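Local coordinates for protein peptidoglycan glycosyltransferase (Burkholderia ambifaria, PDB 5UY7) that belongs to the penicillin-binding protein family and carries a transpeptidase-type domain of the beta-lactamase-like fold, at residues G223-V228 and S517-D522. Sequence-based numbering, arbitrary orientation.
Sequences GAAMVV and SAIAGD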
ATOM      1  N   GLY A 223       7.129   1.732  15.758  1.00 22.74           N
ATOM      2  CA  GLY A 223       6.884   0.985  14.539  1.00 21.96           C
ATOM      3  C   GLY A 223       5.566   0.252  14.626  1.00 22.15           C
ATOM      4  O   GLY A 223       4.991   0.082  15.707  1.00 20.49           O
ATOM      5  N   ALA A 224       5.092  -0.188  13.464  1.00 18.15           N
ATOM      6  CA  ALA A 224       3.849  -0.938  13.370  1.00 17.34           C
ATOM      7  C   ALA A 224       3.969  -1.949  12.241  1.00 16.92           C
ATOM      8  O   ALA A 224       4.621  -1.691  11.228  1.00 19.92           O
ATOM      9  CB  ALA A 224       2.657  -0.017  13.118  1.00 20.21           C
ATOM     10  N   ALA A 225       3.337  -3.106  12.425  1.00 17.12           N
ATOM     11  CA  ALA A 225       3.304  -4.100  11.358  1.00 15.85           C
ATOM     12  C   ALA A 225       2.022  -4.904  11.454  1.00 16.93           C
ATOM     13  O   ALA A 225       1.579  -5.239  12.555  1.00 17.46           O
ATOM     14  CB  ALA A 225       4.504  -5.046  11.444  1.00 16.20           C
ATOM     15  N   MET A 226       1.429  -5.233  10.305  1.00 14.60           N
ATOM     16  CA  MET A 226       0.317  -6.162  10.355  1.00 16.27           C
ATOM     17  C   MET A 226       0.356  -7.057   9.130  1.00 17.50           C
ATOM     18  O   MET A 226       0.909  -6.699   8.085  1.00 17.12           O
ATOM     19  CB  MET A 226      -1.051  -5.464  10.501  1.00 22.17           C
ATOM     20  CG  MET A 226      -1.528  -4.617   9.358  1.00 25.59           C
ATOM     21  SD  MET A 226      -3.115  -3.824   9.770  1.00 21.43           S
ATOM     22  CE  MET A 226      -4.303  -5.112   9.446  1.00 25.11           C
ATOM     23  N   VAL A 227      -0.199  -8.248   9.299  1.00 14.74           N
ATOM     24  CA  VAL A 227      -0.239  -9.270   8.262  1.00 14.04           C
ATOM     25  C   VAL A 227      -1.682  -9.721   8.132  1.00 16.56           C
ATOM     26  O   VAL A 227      -2.328 -10.038   9.139  1.00 17.17           O
ATOM     27  CB  VAL A 227       0.678 -10.460   8.601  1.00 14.96           C
ATOM     28  CG1 VAL A 227       0.649 -11.499   7.469  1.00 14.35           C
ATOM     29  CG2 VAL A 227       2.108  -9.993   8.840  1.00 16.00           C
ATOM     30  N   VAL A 228      -2.202  -9.716   6.904  1.00 13.14           N
ATOM     31  CA  VAL A 228      -3.592 -10.066   6.636  1.00 13.48           C
ATOM     32  C   VAL A 228      -3.623 -11.269   5.701  1.00 16.10           C
ATOM     33  O   VAL A 228      -2.926 -11.289   4.680  1.00 16.15           O
ATOM     34  CB  VAL A 228      -4.360  -8.890   6.003  1.00 14.58           C
ATOM     35  CG1 VAL A 228      -5.810  -9.299   5.742  1.00 17.65           C
ATOM     36  CG2 VAL A 228      -4.307  -7.656   6.913  1.00 16.32           C
ATOM     37  N   SER A 517      10.180  -7.049   3.735  1.00 15.90           N
ATOM     38  CA  SER A 517      10.809  -8.224   3.146  1.00 16.81           C
ATOM     39  C   SER A 517      11.002  -9.321   4.181  1.00 16.98           C
ATOM     40  O   SER A 517      10.709 -10.494   3.926  1.00 17.02           O
ATOM     41  CB  SER A 517      12.153  -7.847   2.530  1.00 17.92           C
ATOM     42  OG  SER A 517      12.863  -9.016   2.150  1.00 18.65           O
ATOM     43  N   ALA A 518      11.512  -8.952   5.356  1.00 15.70           N
ATOM     44  CA  ALA A 518      11.760  -9.936   6.401  1.00 17.03           C
ATOM     45  C   ALA A 518      10.461 -10.584   6.861  1.00 17.99           C
ATOM     46  O   ALA A 518      10.372 -11.809   6.983  1.00 16.64           O
ATOM     47  CB  ALA A 518      12.487  -9.274   7.574  1.00 18.57           C
ATOM     48  N   ILE A 519       9.429  -9.779   7.107  1.00 14.87           N
ATOM     49  CA  ILE A 519       8.180 -10.349   7.596  1.00 14.49           C
ATOM     50  C   ILE A 519       7.526 -11.206   6.523  1.00 14.96           C
ATOM     51  O   ILE A 519       7.040 -12.305   6.805  1.00 15.20           O
ATOM     52  CB  ILE A 519       7.237  -9.243   8.095  1.00 15.82           C
ATOM     53  CG1 ILE A 519       7.838  -8.591   9.337  1.00 15.72           C
ATOM     54  CG2 ILE A 519       5.844  -9.824   8.347  1.00 15.56           C
ATOM     55  CD1 ILE A 519       7.058  -7.366   9.847  1.00 17.31           C
ATOM     56  N   ALA A 520       7.482 -10.711   5.280  1.00 15.29           N
ATOM     57  CA  ALA A 520       6.863 -11.479   4.205  1.00 14.07           C
ATOM     58  C   ALA A 520       7.594 -12.799   3.979  1.00 16.34           C
ATOM     59  O   ALA A 520       6.970 -13.863   3.890  1.00 16.02           O
ATOM     60  CB  ALA A 520       6.837 -10.652   2.916  1.00 14.49           C
ATOM     61  N   GLY A 521       8.920 -12.746   3.872  1.00 14.45           N
ATOM     62  CA  GLY A 521       9.681 -13.967   3.642  1.00 16.33           C
ATOM     63  C   GLY A 521       9.583 -14.946   4.798  1.00 17.06           C
ATOM     64  O   GLY A 521       9.393 -16.153   4.594  1.00 16.79           O
ATOM     65  N   ASP A 522       9.723 -14.440   6.025  1.00 14.74           N
ATOM     66  CA  ASP A 522       9.634 -15.315   7.189  1.00 15.30           C
ATOM     67  C   ASP A 522       8.265 -15.971   7.258  1.00 15.20           C
ATOM     68  O   ASP A 522       8.150 -17.142   7.647  1.00 17.47           O
ATOM     69  CB  ASP A 522       9.902 -14.543   8.482  1.00 16.41           C
ATOM     70  CG  ASP A 522      11.360 -14.161   8.669  1.00 24.99           C
ATOM     71  OD1 ASP A 522      12.226 -14.578   7.866  1.00 24.84           O
ATOM     72  OD2 ASP A 522      11.648 -13.445   9.653  1.00 20.72           O
TER
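A buried, purely apolar helix-on-sheet contact joins Ile519 of helix 509-526 to Ala225 and Val227 of strand 222-229, in the five-stranded antiparallel sheet of the penicillin-binding transpeptidase domain. Such helices packed on the central sheet belong to the penicillin-recognising fold shared with beta-lactamases. The contact is small, burying 106 Å² in all, and the backbones stay well apart: the nearest CA atoms, of Val227 and Ala520, are 8.5 Å from each other. The alternation of the strand sets the facing residues: Ala225 and Val227 point toward the helix, whereas Met226 between them points away and packs on Phe391 and Ala394 of helix 390-401, which covers the other face. The two branches of Ile519 divide the work, the longer going to the alanine and the methyl branch to the valine. With CG2 anti to the backbone N and CG1 anti to the carbonyl carbon (chi1 -67°), the branches spread over successive inward-facing residues of the strand. The extended chi2 of 174° carries CD1 away from the helix backbone, to 3.8 Å from CB of Ala225. Val494 and Val496 of the adjoining strand 492-499 also touch Ile519, and Asn210 of helix 201-217 touches it as well. Val227 meets the isoleucine at a slant, its CG2 standing 3.8 Å from CG2 of Ile519.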